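Local coordinates for DNA polymerase III, beta subunit (Eubacterium rectale, PDB 3T0P), which probably forms a ring-shaped head-to-tail homodimer around DNA that tethers DNA polymerases and other proteins for processive synthesis, at residues Lys256-Lys261 with Glu336-Met341; Lys44-Asp49 with Asp114-Ile119; Phe133-Val138 with Lys205-Ser210. All coordinates share one frame; numbering follows the deposited sequence.

Contact 1: Lys256-Lys261 with Glu336-Met341; sequences KVRINK and EVNLYM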
# COMPACT_ATOMS: atom_id res chain seq x y z
N LYS B 256 29.19 26.96 -10.70
CA LYS B 256 27.82 26.84 -11.19
C LYS B 256 27.76 25.60 -12.07
O LYS B 256 28.58 25.43 -12.97
CB LYS B 256 27.38 28.09 -11.96
CG LYS B 256 25.94 28.01 -12.46
CD LYS B 256 25.62 29.09 -13.46
CE LYS B 256 24.24 28.91 -14.03
NZ LYS B 256 23.85 30.08 -14.85
N VAL B 257 26.80 24.72 -11.79
CA VAL B 257 26.64 23.46 -12.53
C VAL B 257 25.26 23.40 -13.17
O VAL B 257 24.25 23.57 -12.50
CB VAL B 257 26.90 22.22 -11.60
CG1 VAL B 257 26.58 20.91 -12.30
CG2 VAL B 257 28.34 22.21 -11.09
N ARG B 258 25.23 23.13 -14.47
CA ARG B 258 23.98 22.90 -15.18
C ARG B 258 23.97 21.39 -15.41
O ARG B 258 24.93 20.87 -15.98
CB ARG B 258 23.91 23.73 -16.48
CG ARG B 258 22.59 23.61 -17.26
CD ARG B 258 21.65 24.77 -17.00
NE ARG B 258 20.32 24.55 -17.57
CZ ARG B 258 19.32 25.43 -17.54
NH1 ARG B 258 19.49 26.62 -16.97
NH2 ARG B 258 18.15 25.14 -18.08
N ILE B 259 22.92 20.68 -14.91
CA ILE B 259 22.82 19.24 -15.00
C ILE B 259 21.37 18.84 -15.26
O ILE B 259 20.45 19.50 -14.77
CB ILE B 259 23.36 18.61 -13.66
CG1 ILE B 259 23.45 17.05 -13.70
CG2 ILE B 259 22.58 19.12 -12.41
CD1 ILE B 259 24.24 16.45 -12.54
N ASN B 260 21.17 17.74 -15.98
CA ASN B 260 19.85 17.19 -16.23
C ASN B 260 19.28 16.69 -14.88
O ASN B 260 19.92 15.90 -14.18
CB ASN B 260 19.95 16.08 -17.29
CG ASN B 260 18.63 15.40 -17.55
OD1 ASN B 260 18.19 14.54 -16.80
ND2 ASN B 260 17.95 15.80 -18.60
N LYS B 261 18.09 17.18 -14.50
CA LYS B 261 17.41 16.90 -13.24
C LYS B 261 17.14 15.39 -13.06
O LYS B 261 17.47 14.83 -12.01
CB LYS B 261 16.10 17.73 -13.17
CG LYS B 261 15.27 17.66 -11.85
CD LYS B 261 14.40 16.37 -11.66
CE LYS B 261 13.55 15.92 -12.84
NZ LYS B 261 12.60 16.98 -13.32
N GLU B 336 16.23 20.59 -16.47
CA GLU B 336 17.58 20.89 -16.02
C GLU B 336 17.56 21.77 -14.79
O GLU B 336 16.58 22.47 -14.56
CB GLU B 336 18.41 21.54 -17.13
CG GLU B 336 18.90 20.53 -18.16
CD GLU B 336 19.79 21.08 -19.25
OE1 GLU B 336 19.47 22.16 -19.81
OE2 GLU B 336 20.81 20.42 -19.56
N VAL B 337 18.58 21.65 -13.97
CA VAL B 337 18.71 22.45 -12.75
C VAL B 337 20.09 23.10 -12.73
O VAL B 337 21.03 22.60 -13.34
CB VAL B 337 18.43 21.66 -11.45
CG1 VAL B 337 16.93 21.42 -11.25
CG2 VAL B 337 19.23 20.36 -11.39
N ASN B 338 20.19 24.21 -11.99
CA ASN B 338 21.41 24.95 -11.75
C ASN B 338 21.80 24.76 -10.31
O ASN B 338 20.98 24.99 -9.42
CB ASN B 338 21.21 26.44 -12.04
CG ASN B 338 20.89 26.75 -13.45
OD1 ASN B 338 21.66 26.45 -14.36
ND2 ASN B 338 19.76 27.39 -13.66
N LEU B 339 23.03 24.27 -10.08
CA LEU B 339 23.58 24.10 -8.74
C LEU B 339 24.63 25.20 -8.54
O LEU B 339 25.43 25.42 -9.43
CB LEU B 339 24.17 22.70 -8.53
CG LEU B 339 23.31 21.50 -8.98
CD1 LEU B 339 24.12 20.21 -8.94
CD2 LEU B 339 22.04 21.35 -8.17
N TYR B 340 24.58 25.93 -7.41
CA TYR B 340 25.52 27.00 -7.10
C TYR B 340 26.26 26.66 -5.84
O TYR B 340 25.63 26.35 -4.82
CB TYR B 340 24.79 28.37 -6.93
CG TYR B 340 24.08 28.84 -8.18
CD1 TYR B 340 22.78 28.44 -8.46
CD2 TYR B 340 24.74 29.60 -9.12
CE1 TYR B 340 22.13 28.85 -9.62
CE2 TYR B 340 24.11 30.02 -10.28
CZ TYR B 340 22.80 29.65 -10.53
OH TYR B 340 22.18 30.07 -11.67
N MSE B 341 27.60 26.75 -5.89
CA MSE B 341 28.41 26.42 -4.72
C MSE B 341 29.48 27.43 -4.51
O MSE B 341 29.96 28.01 -5.48
CB MSE B 341 29.08 25.03 -4.91
CG MSE B 341 28.21 23.88 -4.51
SE MSE B 341 28.25 22.41 -5.78
CE MSE B 341 27.66 23.45 -7.42
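The guanidinium of R258 meets E336 at its edge, where OE1 lies near the guanidinium plane and 3.4 Å from NE, a weak hydrogen bond within a salt bridge. The carboxylate is turned steeply against it, with the planes 76° apart. N338 approaches the same group obliquely, its OD1 taking a second weak bond from NH1. The bend at chi2 (99°) lays CD beside N338 OD1, 3.1 Å away, and so turns the guanidinium in between N338 and E336. On the same face the Y340 ring has the extended aliphatic chain of K256 alongside it, with CG 3.5 Å from CE2, and it also meets Y253 edge-to-face. Long, flexible chains with polar ends suit this partly exposed face.

The other face is apolar: I259 CG2 packs 3.7 Å from V337 CG2, and V257 CG2 reaches CE of selenomethionine M341; beta-branched residues favour the extended backbone here. M292 and I287, from strands of a second sheet, press on this layer.

Between the two faces, V257 pairs with L339 through two backbone bonds of 2.8 Å, and I259 with V337 through two slightly longer ones. N260 then N-caps the following helix by accepting from E263 N. These strands, at 157°, are neighbours in an antiparallel sheet running from the C-terminal domain into strands of the central domain, as in the outer sheets of the beta-subunit ring.

Contact 2: Lys44-Asp49 with Asp114-Ile119; sequences KLMAND and DDFSYI. With ACT (acetate ion), chain S.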
# COMPACT_ATOMS: atom_id res chain seq x y z
N LYS B 44 -23.99 19.87 9.87
CA LYS B 44 -22.58 20.18 9.97
C LYS B 44 -21.84 19.03 10.63
O LYS B 44 -22.23 18.60 11.71
CB LYS B 44 -22.44 21.47 10.81
CG LYS B 44 -21.42 22.49 10.34
CD LYS B 44 -21.76 23.91 10.86
CE LYS B 44 -20.92 24.35 12.05
NZ LYS B 44 -21.49 25.52 12.81
N LEU B 45 -20.77 18.53 9.98
CA LEU B 45 -19.86 17.55 10.57
C LEU B 45 -18.67 18.29 11.04
O LEU B 45 -18.22 19.20 10.35
CB LEU B 45 -19.44 16.45 9.59
CG LEU B 45 -20.48 15.46 9.14
CD1 LEU B 45 -19.84 14.38 8.32
CD2 LEU B 45 -21.26 14.87 10.30
N MSE B 46 -18.11 17.92 12.19
CA MSE B 46 -16.97 18.64 12.74
C MSE B 46 -16.01 17.73 13.49
O MSE B 46 -16.45 16.84 14.22
CB MSE B 46 -17.50 19.72 13.69
CG MSE B 46 -16.49 20.79 14.06
SE MSE B 46 -17.28 22.20 15.27
CE MSE B 46 -19.03 22.45 14.40
N ALA B 47 -14.71 17.95 13.30
CA ALA B 47 -13.64 17.31 14.04
C ALA B 47 -12.64 18.38 14.46
O ALA B 47 -12.36 19.31 13.70
CB ALA B 47 -12.98 16.22 13.25
N ASN B 48 -12.21 18.33 15.73
CA ASN B 48 -11.28 19.32 16.26
C ASN B 48 -10.28 18.67 17.20
O ASN B 48 -10.69 18.01 18.15
CB ASN B 48 -12.05 20.43 16.99
CG ASN B 48 -11.19 21.59 17.39
OD1 ASN B 48 -10.07 21.76 16.91
ND2 ASN B 48 -11.71 22.41 18.28
N ASP B 49 -8.98 18.88 16.95
CA ASP B 49 -7.92 18.36 17.82
C ASP B 49 -7.30 19.48 18.68
O ASP B 49 -6.29 19.25 19.34
CB ASP B 49 -6.84 17.63 17.01
CG ASP B 49 -6.02 18.50 16.08
OD1 ASP B 49 -5.51 19.53 16.53
OD2 ASP B 49 -5.85 18.12 14.90
N ASP B 114 -21.77 18.73 24.21
CA ASP B 114 -21.38 19.72 25.23
C ASP B 114 -19.91 19.52 25.71
O ASP B 114 -19.32 20.44 26.24
CB ASP B 114 -22.33 19.66 26.43
CG ASP B 114 -23.76 20.05 26.10
N ASP B 115 -19.35 18.31 25.49
CA ASP B 115 -17.97 17.95 25.84
C ASP B 115 -17.02 18.36 24.71
O ASP B 115 -15.82 18.53 24.94
CB ASP B 115 -17.90 16.44 26.10
N PHE B 116 -17.56 18.50 23.48
CA PHE B 116 -16.83 18.85 22.26
C PHE B 116 -16.43 20.33 22.25
O PHE B 116 -17.26 21.21 22.48
CB PHE B 116 -17.68 18.53 21.00
CG PHE B 116 -16.93 18.54 19.69
CD1 PHE B 116 -16.26 17.40 19.24
CD2 PHE B 116 -16.89 19.68 18.90
CE1 PHE B 116 -15.56 17.41 18.04
CE2 PHE B 116 -16.17 19.70 17.70
CZ PHE B 116 -15.52 18.56 17.27
N SER B 117 -15.15 20.59 21.96
CA SER B 117 -14.62 21.95 21.84
C SER B 117 -14.78 22.39 20.38
O SER B 117 -14.12 21.87 19.49
CB SER B 117 -13.17 22.01 22.29
OG SER B 117 -12.75 23.36 22.38
N TYR B 118 -15.74 23.29 20.14
CA TYR B 118 -16.08 23.79 18.81
C TYR B 118 -14.98 24.62 18.22
O TYR B 118 -14.20 25.23 18.95
CB TYR B 118 -17.34 24.66 18.89
CG TYR B 118 -18.63 23.89 18.87
CD1 TYR B 118 -19.04 23.16 19.99
CD2 TYR B 118 -19.48 23.94 17.78
CE1 TYR B 118 -20.24 22.46 20.00
CE2 TYR B 118 -20.70 23.28 17.79
CZ TYR B 118 -21.08 22.55 18.90
OH TYR B 118 -22.27 21.87 18.93
N ILE B 119 -14.94 24.66 16.87
CA ILE B 119 -13.97 25.48 16.16
C ILE B 119 -14.28 26.93 16.53
O ILE B 119 -15.46 27.32 16.47
CB ILE B 119 -14.06 25.21 14.64
CG1 ILE B 119 -13.58 23.76 14.30
CG2 ILE B 119 -13.30 26.29 13.86
CD1 ILE B 119 -14.00 23.26 12.95
C ACT S . -9.06 25.10 16.21
O ACT S . -9.59 24.71 17.26
OXT ACT S . -9.30 24.48 15.22
CH3 ACT S . -8.18 26.32 16.11
O HOH W 1 -10.93 25.10 20.04
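M46, a selenomethionine, has CG anti to the backbone N (chi1 -165°) and then bends at its last torsion, which brings SE and CE in among F116, Y118 and I119. N48, two residues on along the strand, takes nearly the same first torsion (chi1 -171°) and sends its amide toward the same loop.

The selenium lies at the edge of the F116 ring, 3.7 Å from CE2, and stands oblique to the Y118 ring, giving two Met-aromatic contacts. The methyl CE carries the second one further, resting 3.7 Å from Y118 CD2. On its way M46 CG meets I119 CD1 at 3.7 Å. A long, flexible and polarisable chain suits a spot bordered by two aromatic rings and a branched aliphatic. F116 also turns its edge to the strand itself, with A47 CA near the ring plane and 3.9 Å from CZ.

N48 supplies the polar link. Its ND2 donates to S117 O over 2.8 Å, nearly straight at 173°; the oxygen lies in the amide plane, while the donor stands above the carbonyl plane of S117. OD1 accepts from M50 N, so both ends of the amide are used and its rotation is fixed. An acetate ion, probably from the crystallisation liquor, accepts a weak bond from ND2, and a water bonded to the acetate weakly joins S117 and Y118 O.

Strand 43-48 lies between strands 33-38 and 52-58 in its sheet. L35 of strand 33-38 touches M46, F116 and Y118, and D37 bonds the Y118 hydroxyl. The loop thus lies over one face of this N-terminal-domain sheet, while L45 and A47 meet helix 8-18 on the other.

Contact 3: Phe133-Val138 with Lys205-Ser210; sequences FTLKEV and KIIPGS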
# COMPACT_ATOMS: atom_id res chain seq x y z
N PHE B 133 -4.83 23.50 -6.98
CA PHE B 133 -3.60 23.00 -7.58
C PHE B 133 -2.37 23.71 -7.00
O PHE B 133 -1.44 23.05 -6.55
CB PHE B 133 -3.63 23.18 -9.10
CG PHE B 133 -2.35 22.71 -9.77
CD1 PHE B 133 -2.12 21.36 -9.99
CD2 PHE B 133 -1.38 23.63 -10.15
CE1 PHE B 133 -0.92 20.93 -10.57
CE2 PHE B 133 -0.19 23.19 -10.75
CZ PHE B 133 0.02 21.85 -10.97
N THR B 134 -2.37 25.05 -7.04
CA THR B 134 -1.26 25.86 -6.56
C THR B 134 -0.98 25.57 -5.08
O THR B 134 0.18 25.38 -4.71
CB THR B 134 -1.55 27.32 -6.82
OG1 THR B 134 -1.67 27.51 -8.23
CG2 THR B 134 -0.50 28.25 -6.26
N LEU B 135 -2.04 25.48 -4.25
CA LEU B 135 -1.85 25.26 -2.82
C LEU B 135 -1.32 23.86 -2.56
O LEU B 135 -0.43 23.68 -1.75
CB LEU B 135 -3.16 25.51 -2.03
CG LEU B 135 -3.10 25.24 -0.52
CD1 LEU B 135 -2.00 26.11 0.19
CD2 LEU B 135 -4.46 25.43 0.13
N LYS B 136 -1.89 22.86 -3.23
CA LYS B 136 -1.47 21.48 -3.05
C LYS B 136 -0.03 21.32 -3.54
O LYS B 136 0.77 20.72 -2.83
CB LYS B 136 -2.41 20.51 -3.78
CG LYS B 136 -2.21 19.05 -3.39
CD LYS B 136 -3.34 18.16 -3.94
CE LYS B 136 -3.19 16.72 -3.50
NZ LYS B 136 -4.46 15.96 -3.66
N GLU B 137 0.30 21.93 -4.67
CA GLU B 137 1.64 21.84 -5.23
C GLU B 137 2.68 22.55 -4.39
O GLU B 137 3.77 22.02 -4.24
CB GLU B 137 1.69 22.39 -6.66
CG GLU B 137 1.25 21.39 -7.71
CD GLU B 137 2.24 20.27 -8.02
OE1 GLU B 137 3.22 20.53 -8.76
OE2 GLU B 137 2.02 19.13 -7.54
N VAL B 138 2.38 23.75 -3.86
CA VAL B 138 3.37 24.46 -3.06
C VAL B 138 3.65 23.70 -1.75
O VAL B 138 4.79 23.73 -1.28
CB VAL B 138 3.05 25.97 -2.84
CG1 VAL B 138 2.00 26.21 -1.76
CG2 VAL B 138 4.32 26.73 -2.54
N LYS B 205 -4.32 16.01 1.93
CA LYS B 205 -5.14 14.80 1.81
C LYS B 205 -6.62 15.10 1.46
O LYS B 205 -7.30 14.18 1.03
CB LYS B 205 -5.10 14.02 3.13
CG LYS B 205 -3.74 13.45 3.51
CD LYS B 205 -3.85 12.77 4.86
CE LYS B 205 -2.53 12.34 5.41
NZ LYS B 205 -2.68 11.85 6.81
N ILE B 206 -7.13 16.33 1.69
CA ILE B 206 -8.56 16.56 1.41
C ILE B 206 -8.80 17.52 0.24
O ILE B 206 -9.94 17.67 -0.19
CB ILE B 206 -9.33 17.02 2.66
CG1 ILE B 206 -8.76 18.31 3.31
CG2 ILE B 206 -9.44 15.86 3.64
CD1 ILE B 206 -9.68 18.92 4.39
N ILE B 207 -7.73 18.16 -0.28
CA ILE B 207 -7.82 19.11 -1.38
C ILE B 207 -7.62 18.31 -2.68
O ILE B 207 -6.57 17.68 -2.88
CB ILE B 207 -6.84 20.31 -1.19
CG1 ILE B 207 -7.59 21.54 -0.72
CG2 ILE B 207 -6.01 20.66 -2.41
CD1 ILE B 207 -6.71 22.58 -0.05
N PRO B 208 -8.66 18.30 -3.55
CA PRO B 208 -8.55 17.52 -4.80
C PRO B 208 -7.38 17.97 -5.68
O PRO B 208 -6.67 17.11 -6.22
CB PRO B 208 -9.90 17.76 -5.49
CG PRO B 208 -10.83 18.10 -4.37
CD PRO B 208 -9.99 18.92 -3.42
N GLY B 209 -7.14 19.28 -5.74
CA GLY B 209 -6.02 19.84 -6.49
C GLY B 209 -6.33 20.30 -7.90
O GLY B 209 -5.42 20.37 -8.73
N SER B 210 -7.59 20.64 -8.20
CA SER B 210 -7.92 21.15 -9.52
C SER B 210 -7.35 22.57 -9.72
O SER B 210 -7.35 23.40 -8.80
CB SER B 210 -9.43 21.18 -9.74
OG SER B 210 -9.75 22.00 -10.87
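F133 N, in the first turn of helix 132-140, donates to S210 O at 3.1 Å, the donor standing well above the carbonyl plane. This joins the start of one helix to the turn leaving the other, 197-206, in the two-helix layer of the central domain; in this family helices line the ring and sheets lie outside. G209 has a positive phi (95°, psi 25°), where any beta carbon would collide with the carbonyl oxygen of P208 and crowd K136 CD, so glycine suits the turn.

K136 stretches its extended chain across this turn to bond the I207 carbonyl with NZ, and CB passes 3.9 Å from I207 CG2 as the two chains run in opposite directions. An alanine here removes the ammonium, and the I207 carbonyl would probably be left without this partner, with I207 CG2 less covered. Deeper in, L135 CD2 meets I207 CD1 at 3.6 Å, roughly at a right angle, a buried pair that V215 also touches.

F133 turns its ring edge to G209 O and rests one face on E137 CG, one helical turn on. K136 NZ lies 2.8 Å from I207 O, almost in line with the C=O bond (170°).

From the N terminus the contacts follow in series, and none nests in or crosses another. Contact 2 comes first, closing a loop of 64 residues within the N-terminal domain, from strand 43-48 to the segment after strand 104-109. Contact 3 follows, bringing the start of helix 132-140 against the turn that follows helix 197-206, across 66 residues. Contact 1 is last, pairing two strands of the C-terminal domain across 74 residues. Contacts 1 and 2 lie on opposite sides of the chain's centre, their own centres 49 Å apart. Each contact ties parts of one domain; sheets join the domains, strand 43-48 belonging to one shared with the central domain and strands 255-260 and 336-341 to another.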